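Local coordinates for chorismate mutase (Burkholderia thailandensis, PDB 6CNZ), which catalyses the rearrangement of chorismate to prephenate, a step leading towards phenylalanine and tyrosine, at residues L54-N65 with R117-A125; F75-L86 with A158-H169. One frame throughout, in Å; residues are numbered along the deposited sequence.

Overall arrangement
The chain is wholly helical in its regular structure, and the two contacts alternate along it: 54-65, 75-86, 117-125, 158-169. Contact 1 pairs helix 48-64 with helix 107-129, while contact 2 sets helix 69-96 against helix 157-166; their centres lie about 17 Å apart. They share no helix, yet they touch where F76 packs on L55, V58, L122 and I123, and D77 on L55. Helix 69-96 thus packs on helices 48-64 and 107-129 as well as on helix 157-166. Contact 2 lies nearer the centre of the chain and brings the C-terminal part back to a helix of the chorismate mutase type II family region.

Contact 1: L54-N65 with R117-A125; sequences LLTDVEKRATAN and RLTQSLIAA
R61, which reaches across to T119 and Q120, is tied back to its own helix by a salt bridge from NE to D57 OD2 of 2.9 Å. Its chain runs extended from CG to NE, crossing T119 at about a right angle, with CD 4.0 Å from T119 CG2. R61 NH1 comes within 3.0 Å of Q120 OE1, and the guanidinium and amide planes are turned 37° apart. Q120 can face both R61 and N65 because its CG lies anti to the backbone N (chi1 -174°) and the chain then bends at chi2. There its NE2 gives a weak hydrogen bond of 3.3 Å to N65 OD1, the two side chains coming from opposite directions. N65 also lays its amide across I123, ND2 lying 3.6 Å from CG2. Beneath these polar groups I123 fills the middle: CD1 presses on R61 CB at 3.4 Å and lies near V58 CG1. At the other end the side chains of L54 and T119 slide past each other in opposite directions, CD1 near OG1. This is plain packing of helix 48-64 on helix 107-129 in an all-helical fold, the axes approaching to 10.0 Å and crossing at -47°. Behind the apolar side, A62 rests on A72 of helix 69-96 and L54 on R27 of helix 15-29, while A124 packs on L152 of the second subunit.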
loop_
_atom_site.group_PDB
_atom_site.type_symbol
_atom_site.label_atom_id
_atom_site.label_comp_id
_atom_site.label_asym_id
_atom_site.label_seq_id
_atom_site.Cartn_x
_atom_site.Cartn_y
_atom_site.Cartn_z
ATOM N N LEU A 54 -15.636 1.481 -14.721
ATOM C CA LEU A 54 -14.245 1.168 -14.421
ATOM C C LEU A 54 -13.675 0.181 -15.436
ATOM O O LEU A 54 -12.576 0.382 -15.967
ATOM C CB LEU A 54 -14.132 0.615 -13.006
ATOM C CG LEU A 54 -12.765 0.030 -12.649
ATOM C CD1 LEU A 54 -11.666 1.085 -12.777
ATOM C CD2 LEU A 54 -12.786 -0.561 -11.246
ATOM N N LEU A 55 -14.418 -0.892 -15.730
ATOM C CA LEU A 55 -13.894 -1.906 -16.638
ATOM C C LEU A 55 -13.751 -1.366 -18.054
ATOM O O LEU A 55 -12.820 -1.750 -18.772
ATOM C CB LEU A 55 -14.783 -3.150 -16.614
ATOM C CG LEU A 55 -14.861 -3.898 -15.274
ATOM C CD1 LEU A 55 -16.104 -4.782 -15.222
ATOM C CD2 LEU A 55 -13.600 -4.725 -14.985
ATOM N N THR A 56 -14.652 -0.478 -18.475
ATOM C CA THR A 56 -14.489 0.178 -19.770
ATOM C C THR A 56 -13.191 0.972 -19.798
ATOM O O THR A 56 -12.388 0.843 -20.729
ATOM C CB THR A 56 -15.697 1.076 -20.064
ATOM O OG1 THR A 56 -16.837 0.259 -20.367
ATOM C CG2 THR A 56 -15.419 2.013 -21.239
ATOM N N ASP A 57 -12.950 1.768 -18.756
ATOM C CA ASP A 57 -11.704 2.522 -18.673
ATOM C C ASP A 57 -10.490 1.592 -18.656
ATOM O O ASP A 57 -9.463 1.888 -19.278
ATOM C CB ASP A 57 -11.718 3.411 -17.429
ATOM C CG ASP A 57 -10.582 4.414 -17.419
ATOM O OD1 ASP A 57 -10.447 5.161 -18.408
ATOM O OD2 ASP A 57 -9.835 4.476 -16.420
ATOM N N VAL A 58 -10.585 0.469 -17.942
ATOM C CA VAL A 58 -9.457 -0.464 -17.882
ATOM C C VAL A 58 -9.122 -0.987 -19.269
ATOM O O VAL A 58 -7.945 -1.138 -19.626
ATOM C CB VAL A 58 -9.760 -1.614 -16.905
ATOM C CG1 VAL A 58 -8.902 -2.854 -17.229
ATOM C CG2 VAL A 58 -9.551 -1.138 -15.462
ATOM N N GLU A 59 -10.145 -1.272 -20.076
ATOM C CA GLU A 59 -9.875 -1.792 -21.410
ATOM C C GLU A 59 -9.156 -0.753 -22.259
ATOM O O GLU A 59 -8.214 -1.087 -22.987
ATOM C CB GLU A 59 -11.173 -2.251 -22.076
ATOM C CG GLU A 59 -11.648 -3.629 -21.605
ATOM C CD GLU A 59 -12.645 -4.259 -22.562
ATOM O OE1 GLU A 59 -13.788 -4.544 -22.139
ATOM O OE2 GLU A 59 -12.285 -4.461 -23.742
ATOM N N LYS A 60 -9.557 0.518 -22.142
ATOM C CA LYS A 60 -8.912 1.574 -22.919
ATOM C C LYS A 60 -7.484 1.834 -22.436
ATOM O O LYS A 60 -6.578 2.035 -23.252
ATOM C CB LYS A 60 -9.754 2.855 -22.875
ATOM N N ARG A 61 -7.250 1.824 -21.124
ATOM C CA ARG A 61 -5.885 2.021 -20.630
ATOM C C ARG A 61 -4.975 0.844 -20.978
ATOM O O ARG A 61 -3.786 1.042 -21.265
ATOM C CB ARG A 61 -5.894 2.246 -19.124
ATOM C CG ARG A 61 -6.438 3.587 -18.699
ATOM C CD ARG A 61 -6.719 3.609 -17.209
ATOM N NE ARG A 61 -7.007 4.967 -16.758
ATOM C CZ ARG A 61 -6.277 5.642 -15.877
ATOM N NH1 ARG A 61 -5.219 5.081 -15.312
ATOM N NH2 ARG A 61 -6.622 6.879 -15.549
ATOM N N ALA A 62 -5.501 -0.384 -20.935
ATOM C CA ALA A 62 -4.690 -1.549 -21.286
ATOM C C ALA A 62 -4.125 -1.417 -22.693
ATOM O O ALA A 62 -2.926 -1.609 -22.913
ATOM C CB ALA A 62 -5.514 -2.829 -21.153
ATOM N N THR A 63 -4.976 -1.077 -23.658
ATOM C CA THR A 63 -4.526 -0.876 -25.032
ATOM C C THR A 63 -3.377 0.120 -25.104
ATOM O O THR A 63 -2.360 -0.133 -25.758
ATOM C CB THR A 63 -5.695 -0.391 -25.884
ATOM O OG1 THR A 63 -6.773 -1.328 -25.774
ATOM C CG2 THR A 63 -5.275 -0.271 -27.330
ATOM N N ALA A 64 -3.524 1.261 -24.432
ATOM C CA ALA A 64 -2.454 2.253 -24.411
ATOM C C ALA A 64 -1.152 1.668 -23.882
ATOM O O ALA A 64 -0.071 2.011 -24.370
ATOM C CB ALA A 64 -2.877 3.456 -23.572
ATOM N N ASN A 65 -1.227 0.777 -22.895
ATOM C CA ASN A 65 -0.040 0.223 -22.253
ATOM C C ASN A 65 0.423 -1.100 -22.859
ATOM O O ASN A 65 1.280 -1.767 -22.266
ATOM C CB ASN A 65 -0.290 0.019 -20.754
ATOM C CG ASN A 65 -0.543 1.324 -20.011
ATOM O OD1 ASN A 65 0.392 1.963 -19.527
ATOM N ND2 ASN A 65 -1.815 1.716 -19.905
ATOM N N ARG A 117 -5.810 6.173 -8.570
ATOM C CA ARG A 117 -4.374 6.050 -8.828
ATOM C C ARG A 117 -3.954 4.592 -9.000
ATOM O O ARG A 117 -3.078 4.283 -9.812
ATOM C CB ARG A 117 -3.559 6.673 -7.696
ATOM C CG ARG A 117 -3.618 8.180 -7.589
ATOM C CD ARG A 117 -2.486 8.657 -6.700
ATOM N NE ARG A 117 -1.199 8.305 -7.294
ATOM C CZ ARG A 117 -0.332 9.184 -7.785
ATOM N NH1 ARG A 117 -0.587 10.487 -7.731
ATOM N NH2 ARG A 117 0.803 8.756 -8.319
ATOM N N LEU A 118 -4.535 3.680 -8.219
ATOM C CA LEU A 118 -4.073 2.297 -8.290
ATOM C C LEU A 118 -4.449 1.638 -9.615
ATOM O O LEU A 118 -3.767 0.702 -10.055
ATOM C CB LEU A 118 -4.611 1.500 -7.103
ATOM C CG LEU A 118 -3.793 1.801 -5.840
ATOM C CD1 LEU A 118 -4.532 1.382 -4.582
ATOM C CD2 LEU A 118 -2.429 1.158 -5.890
ATOM N N THR A 119 -5.506 2.120 -10.276
ATOM C CA THR A 119 -5.841 1.606 -11.598
ATOM C C THR A 119 -4.637 1.666 -12.528
ATOM O O THR A 119 -4.230 0.650 -13.100
ATOM C CB THR A 119 -7.017 2.381 -12.188
ATOM O OG1 THR A 119 -8.176 2.176 -11.370
ATOM C CG2 THR A 119 -7.305 1.892 -13.598
ATOM N N GLN A 120 -4.022 2.843 -12.653
ATOM C CA GLN A 120 -2.872 2.973 -13.544
ATOM C C GLN A 120 -1.670 2.165 -13.059
ATOM O O GLN A 120 -0.938 1.597 -13.877
ATOM C CB GLN A 120 -2.478 4.442 -13.712
ATOM C CG GLN A 120 -1.360 4.651 -14.760
ATOM C CD GLN A 120 -1.617 3.926 -16.099
ATOM O OE1 GLN A 120 -2.736 3.924 -16.627
ATOM N NE2 GLN A 120 -0.571 3.311 -16.647
ATOM N N SER A 121 -1.414 2.140 -11.745
ATOM C CA SER A 121 -0.276 1.362 -11.241
ATOM C C SER A 121 -0.487 -0.129 -11.479
ATOM O O SER A 121 0.444 -0.842 -11.872
ATOM C CB SER A 121 -0.061 1.622 -9.747
ATOM O OG SER A 121 0.000 3.003 -9.470
ATOM N N LEU A 122 -1.704 -0.609 -11.248
ATOM C CA LEU A 122 -2.010 -2.015 -11.485
ATOM C C LEU A 122 -1.901 -2.367 -12.957
ATOM O O LEU A 122 -1.387 -3.440 -13.305
ATOM C CB LEU A 122 -3.407 -2.331 -10.967
ATOM C CG LEU A 122 -3.422 -2.482 -9.447
ATOM C CD1 LEU A 122 -4.845 -2.687 -8.948
ATOM C CD2 LEU A 122 -2.540 -3.663 -9.044
ATOM N N ILE A 123 -2.378 -1.488 -13.842
ATOM C CA ILE A 123 -2.284 -1.794 -15.267
ATOM C C ILE A 123 -0.828 -1.853 -15.699
ATOM O O ILE A 123 -0.428 -2.751 -16.444
ATOM C CB ILE A 123 -3.089 -0.782 -16.102
ATOM C CG1 ILE A 123 -4.574 -1.008 -15.862
ATOM C CG2 ILE A 123 -2.776 -0.932 -17.584
ATOM C CD1 ILE A 123 -5.447 -0.244 -16.809
ATOM N N ALA A 124 -0.005 -0.922 -15.213
ATOM C CA ALA A 124 1.420 -0.968 -15.526
ATOM C C ALA A 124 2.092 -2.184 -14.889
ATOM O O ALA A 124 2.985 -2.796 -15.492
ATOM C CB ALA A 124 2.096 0.325 -15.070
ATOM N N ALA A 125 1.682 -2.549 -13.669
ATOM C CA ALA A 125 2.255 -3.730 -13.033
ATOM C C ALA A 125 1.858 -5.000 -13.776
ATOM O O ALA A 125 2.679 -5.906 -13.941
ATOM C CB ALA A 125 1.818 -3.818 -11.568
#

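Contact 2: F75-L86 with A158-H169. With NO3 (nitrate ion), chain G.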
loop_
_atom_site.group_PDB
_atom_site.type_symbol
_atom_site.label_atom_id
_atom_site.label_comp_id
_atom_site.label_asym_id
_atom_site.label_seq_id
_atom_site.Cartn_x
_atom_site.Cartn_y
_atom_site.Cartn_z
ATOM N N PHE A 75 -8.662 -9.305 -15.015
ATOM C CA PHE A 75 -7.944 -8.985 -13.788
ATOM C C PHE A 75 -8.716 -7.973 -12.952
ATOM O O PHE A 75 -8.748 -8.075 -11.719
ATOM C CB PHE A 75 -6.546 -8.464 -14.111
ATOM C CG PHE A 75 -5.734 -8.067 -12.893
ATOM C CD1 PHE A 75 -5.130 -9.032 -12.098
ATOM C CD2 PHE A 75 -5.562 -6.732 -12.563
ATOM C CE1 PHE A 75 -4.374 -8.680 -10.989
ATOM C CE2 PHE A 75 -4.802 -6.361 -11.454
ATOM C CZ PHE A 75 -4.204 -7.339 -10.662
ATOM N N PHE A 76 -9.370 -7.005 -13.600
ATOM C CA PHE A 76 -10.104 -6.027 -12.806
ATOM C C PHE A 76 -11.483 -6.538 -12.409
ATOM O O PHE A 76 -11.973 -6.167 -11.336
ATOM C CB PHE A 76 -10.167 -4.671 -13.524
ATOM C CG PHE A 76 -8.976 -3.788 -13.217
ATOM C CD1 PHE A 76 -7.770 -3.950 -13.897
ATOM C CD2 PHE A 76 -9.044 -2.829 -12.218
ATOM C CE1 PHE A 76 -6.666 -3.152 -13.602
ATOM C CE2 PHE A 76 -7.937 -2.026 -11.919
ATOM C CZ PHE A 76 -6.747 -2.191 -12.616
ATOM N N ASP A 77 -12.087 -7.436 -13.198
ATOM C CA ASP A 77 -13.212 -8.217 -12.680
ATOM C C ASP A 77 -12.875 -8.825 -11.323
ATOM O O ASP A 77 -13.674 -8.750 -10.380
ATOM C CB ASP A 77 -13.602 -9.334 -13.650
ATOM C CG ASP A 77 -14.479 -8.853 -14.793
ATOM O OD1 ASP A 77 -15.114 -7.777 -14.669
ATOM O OD2 ASP A 77 -14.538 -9.563 -15.825
ATOM N N ASP A 78 -11.670 -9.409 -11.210
ATOM C CA ASP A 78 -11.227 -10.026 -9.960
ATOM C C ASP A 78 -10.970 -8.996 -8.858
ATOM O O ASP A 78 -11.185 -9.298 -7.678
ATOM C CB ASP A 78 -9.964 -10.862 -10.190
ATOM C CG ASP A 78 -10.244 -12.142 -10.978
ATOM O OD1 ASP A 78 -11.395 -12.619 -10.976
ATOM O OD2 ASP A 78 -9.300 -12.688 -11.573
ATOM N N GLN A 79 -10.472 -7.799 -9.205
ATOM C CA GLN A 79 -10.277 -6.761 -8.180
ATOM C C GLN A 79 -11.607 -6.351 -7.571
ATOM O O GLN A 79 -11.732 -6.223 -6.345
ATOM C CB GLN A 79 -9.573 -5.522 -8.756
ATOM C CG GLN A 79 -8.207 -5.793 -9.424
ATOM C CD GLN A 79 -7.355 -6.795 -8.662
ATOM O OE1 GLN A 79 -6.845 -6.499 -7.574
ATOM N NE2 GLN A 79 -7.187 -7.993 -9.236
ATOM N N ILE A 80 -12.608 -6.136 -8.429
ATOM C CA ILE A 80 -13.968 -5.815 -7.994
ATOM C C ILE A 80 -14.545 -6.947 -7.139
ATOM O O ILE A 80 -15.040 -6.714 -6.029
ATOM C CB ILE A 80 -14.845 -5.518 -9.228
ATOM C CG1 ILE A 80 -14.363 -4.237 -9.917
ATOM C CG2 ILE A 80 -16.344 -5.440 -8.867
ATOM C CD1 ILE A 80 -14.847 -4.094 -11.363
ATOM N N ALA A 81 -14.489 -8.191 -7.639
ATOM C CA ALA A 81 -14.987 -9.330 -6.862
ATOM C C ALA A 81 -14.347 -9.390 -5.479
ATOM O O ALA A 81 -15.024 -9.652 -4.475
ATOM C CB ALA A 81 -14.712 -10.637 -7.614
ATOM N N ALA A 82 -13.030 -9.173 -5.422
ATOM C CA ALA A 82 -12.289 -9.239 -4.164
ATOM C C ALA A 82 -12.702 -8.116 -3.222
ATOM O O ALA A 82 -12.869 -8.332 -2.011
ATOM C CB ALA A 82 -10.786 -9.166 -4.443
ATOM N N SER A 83 -12.866 -6.909 -3.764
ATOM C CA SER A 83 -13.327 -5.785 -2.953
ATOM C C SER A 83 -14.701 -6.080 -2.355
ATOM O O SER A 83 -14.910 -5.946 -1.142
ATOM C CB SER A 83 -13.359 -4.515 -3.813
ATOM O OG SER A 83 -13.829 -3.402 -3.078
ATOM N N LYS A 84 -15.640 -6.532 -3.186
ATOM C CA LYS A 84 -16.996 -6.771 -2.693
ATOM C C LYS A 84 -17.027 -7.909 -1.678
ATOM O O LYS A 84 -17.770 -7.852 -0.693
ATOM C CB LYS A 84 -17.934 -7.065 -3.872
ATOM C CG LYS A 84 -18.284 -5.824 -4.672
ATOM C CD LYS A 84 -18.775 -6.153 -6.078
ATOM C CE LYS A 84 -20.175 -6.724 -6.093
ATOM N NZ LYS A 84 -20.673 -6.857 -7.505
ATOM N N GLN A 85 -16.244 -8.961 -1.917
ATOM C CA GLN A 85 -16.109 -10.034 -0.944
ATOM C C GLN A 85 -15.678 -9.488 0.417
ATOM O O GLN A 85 -16.288 -9.790 1.449
ATOM C CB GLN A 85 -15.094 -11.050 -1.479
ATOM C CG GLN A 85 -14.943 -12.333 -0.710
ATOM C CD GLN A 85 -13.791 -13.148 -1.270
ATOM O OE1 GLN A 85 -13.540 -13.128 -2.475
ATOM N NE2 GLN A 85 -13.048 -13.812 -0.398
ATOM N N LEU A 86 -14.601 -8.711 0.440
ATOM C CA LEU A 86 -14.136 -8.130 1.695
ATOM C C LEU A 86 -15.208 -7.236 2.321
ATOM O O LEU A 86 -15.477 -7.320 3.526
ATOM C CB LEU A 86 -12.837 -7.338 1.459
ATOM C CG LEU A 86 -12.142 -6.749 2.697
ATOM C CD1 LEU A 86 -12.140 -7.749 3.849
ATOM C CD2 LEU A 86 -10.705 -6.339 2.381
ATOM N N ALA A 158 -10.439 -12.798 6.187
ATOM C CA ALA A 158 -11.318 -12.304 5.130
ATOM C C ALA A 158 -10.521 -11.559 4.059
ATOM O O ALA A 158 -10.696 -11.795 2.855
ATOM C CB ALA A 158 -12.398 -11.400 5.729
ATOM N N GLN A 159 -9.624 -10.665 4.480
ATOM C CA GLN A 159 -8.857 -9.898 3.501
ATOM C C GLN A 159 -7.867 -10.789 2.777
ATOM O O GLN A 159 -7.713 -10.687 1.554
ATOM C CB GLN A 159 -8.127 -8.722 4.158
ATOM C CG GLN A 159 -7.209 -8.005 3.148
ATOM C CD GLN A 159 -6.909 -6.574 3.496
ATOM O OE1 GLN A 159 -7.592 -5.974 4.322
ATOM N NE2 GLN A 159 -5.863 -6.016 2.874
ATOM N N LYS A 160 -7.204 -11.681 3.518
ATOM C CA LYS A 160 -6.274 -12.620 2.909
ATOM C C LYS A 160 -6.977 -13.539 1.914
ATOM O O LYS A 160 -6.427 -13.837 0.850
ATOM C CB LYS A 160 -5.573 -13.429 3.998
ATOM C CG LYS A 160 -4.563 -12.610 4.793
ATOM C CD LYS A 160 -3.696 -13.537 5.639
ATOM C CE LYS A 160 -4.561 -14.400 6.524
ATOM N NZ LYS A 160 -3.752 -15.103 7.540
ATOM N N ASP A 161 -8.191 -14.004 2.243
ATOM C CA ASP A 161 -8.962 -14.791 1.278
ATOM C C ASP A 161 -9.286 -13.971 0.033
ATOM O O ASP A 161 -9.138 -14.450 -1.104
ATOM C CB ASP A 161 -10.250 -15.306 1.920
ATOM C CG ASP A 161 -10.009 -16.489 2.855
ATOM O OD1 ASP A 161 -8.852 -16.958 2.943
ATOM O OD2 ASP A 161 -10.978 -16.949 3.498
ATOM N N ALA A 162 -9.701 -12.717 0.227
ATOM C CA ALA A 162 -10.048 -11.880 -0.914
ATOM C C ALA A 162 -8.831 -11.593 -1.783
ATOM O O ALA A 162 -8.977 -11.423 -2.997
ATOM C CB ALA A 162 -10.704 -10.578 -0.433
ATOM N N LEU A 163 -7.627 -11.526 -1.195
ATOM C CA LEU A 163 -6.441 -11.297 -2.019
ATOM C C LEU A 163 -6.217 -12.459 -2.976
ATOM O O LEU A 163 -5.791 -12.248 -4.118
ATOM C CB LEU A 163 -5.203 -11.080 -1.145
ATOM C CG LEU A 163 -3.822 -10.866 -1.789
ATOM C CD1 LEU A 163 -3.768 -9.597 -2.611
ATOM C CD2 LEU A 163 -2.739 -10.827 -0.720
ATOM N N GLY A 164 -6.544 -13.682 -2.543
ATOM C CA GLY A 164 -6.493 -14.820 -3.459
ATOM C C GLY A 164 -7.457 -14.655 -4.623
ATOM O O GLY A 164 -7.091 -14.865 -5.780
ATOM N N THR A 165 -8.701 -14.251 -4.328
ATOM C CA THR A 165 -9.651 -13.916 -5.390
ATOM C C THR A 165 -9.051 -12.908 -6.363
ATOM O O THR A 165 -9.123 -13.086 -7.584
ATOM C CB THR A 165 -10.947 -13.361 -4.785
ATOM O OG1 THR A 165 -11.534 -14.344 -3.930
ATOM C CG2 THR A 165 -11.956 -12.990 -5.874
ATOM N N ALA A 166 -8.411 -11.862 -5.832
ATOM C CA ALA A 166 -7.934 -10.771 -6.673
ATOM C C ALA A 166 -6.830 -11.213 -7.619
ATOM O O ALA A 166 -6.620 -10.579 -8.661
ATOM C CB ALA A 166 -7.427 -9.611 -5.811
ATOM N N LEU A 167 -6.082 -12.248 -7.260
ATOM C CA LEU A 167 -4.956 -12.690 -8.074
ATOM C C LEU A 167 -5.237 -14.023 -8.763
ATOM O O LEU A 167 -4.304 -14.730 -9.145
ATOM C CB LEU A 167 -3.703 -12.768 -7.206
ATOM C CG LEU A 167 -3.380 -11.402 -6.560
ATOM C CD1 LEU A 167 -2.360 -11.504 -5.428
ATOM C CD2 LEU A 167 -2.903 -10.426 -7.636
ATOM N N SER A 168 -6.508 -14.368 -8.952
ATOM C CA SER A 168 -6.855 -15.720 -9.368
ATOM C C SER A 168 -6.838 -15.923 -10.882
ATOM O O SER A 168 -6.973 -17.065 -11.333
ATOM C CB SER A 168 -8.223 -16.120 -8.785
ATOM O OG SER A 168 -9.301 -15.399 -9.377
ATOM N N HIS A 169 -6.634 -14.870 -11.683
ATOM C CA HIS A 169 -6.456 -15.046 -13.127
ATOM C C HIS A 169 -5.208 -14.335 -13.635
ATOM O O HIS A 169 -5.147 -13.930 -14.802
ATOM C CB HIS A 169 -7.681 -14.578 -13.906
ATOM C CG HIS A 169 -8.933 -15.298 -13.532
ATOM N ND1 HIS A 169 -9.730 -14.901 -12.481
ATOM C CD2 HIS A 169 -9.508 -16.413 -14.043
ATOM C CE1 HIS A 169 -10.755 -15.730 -12.370
ATOM N NE2 HIS A 169 -10.643 -16.657 -13.307
HETATM N N NO3 G . -3.594 -8.788 1.974
HETATM O O1 NO3 G . -4.126 -7.874 1.271
HETATM O O2 NO3 G . -4.319 -9.560 2.675
HETATM O O3 NO3 G . -2.334 -8.923 1.980
HETATM O O HOH W 1 -6.727 -12.200 -11.161
HETATM O O HOH W 2 -13.151 -12.344 2.132
#
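A82 CB meets A166 CB at 3.7 Å and A162 CB at 4.3 Å, small side chains that let these nearly antiparallel helix axes (163°) approach to 7.9 Å. L86 CB also meets A162 CB, and its CD1 lies by A158 CB. T165 is a knob in the hole formed by D78, A81, A82 and Q85; its OG1 donates to Q85 OE1 (2.8 Å) in the carbonyl plane, on a lone pair. A water joins Q85 NE2 to A158 O. Towards the other end, Q79 bends at chi2 (-41°), bringing NE2 over the centre of the F75 ring, 3.3 Å above its plane. From there NE2 bonds both F75 O (2.9 Å) and A166 O (2.7 Å), joining the two backbones and fixing the amide's rotation. At the polar edge, H169 ND1 donates to D78 OD2, ring and carboxylate nearly coplanar, though doubtfully close; a water links D78 OD2, A166 O and H169 N. Q159 NE2 donates to O1 of a nitrate (3.0 Å), probably from the crystallisation liquor, which S25 OG also hydrogen-bonds. Just beyond H169 lies the disulfide C138-C171. Such close antiparallel packing forms one helix pair of this all-helical chorismate mutase type II fold.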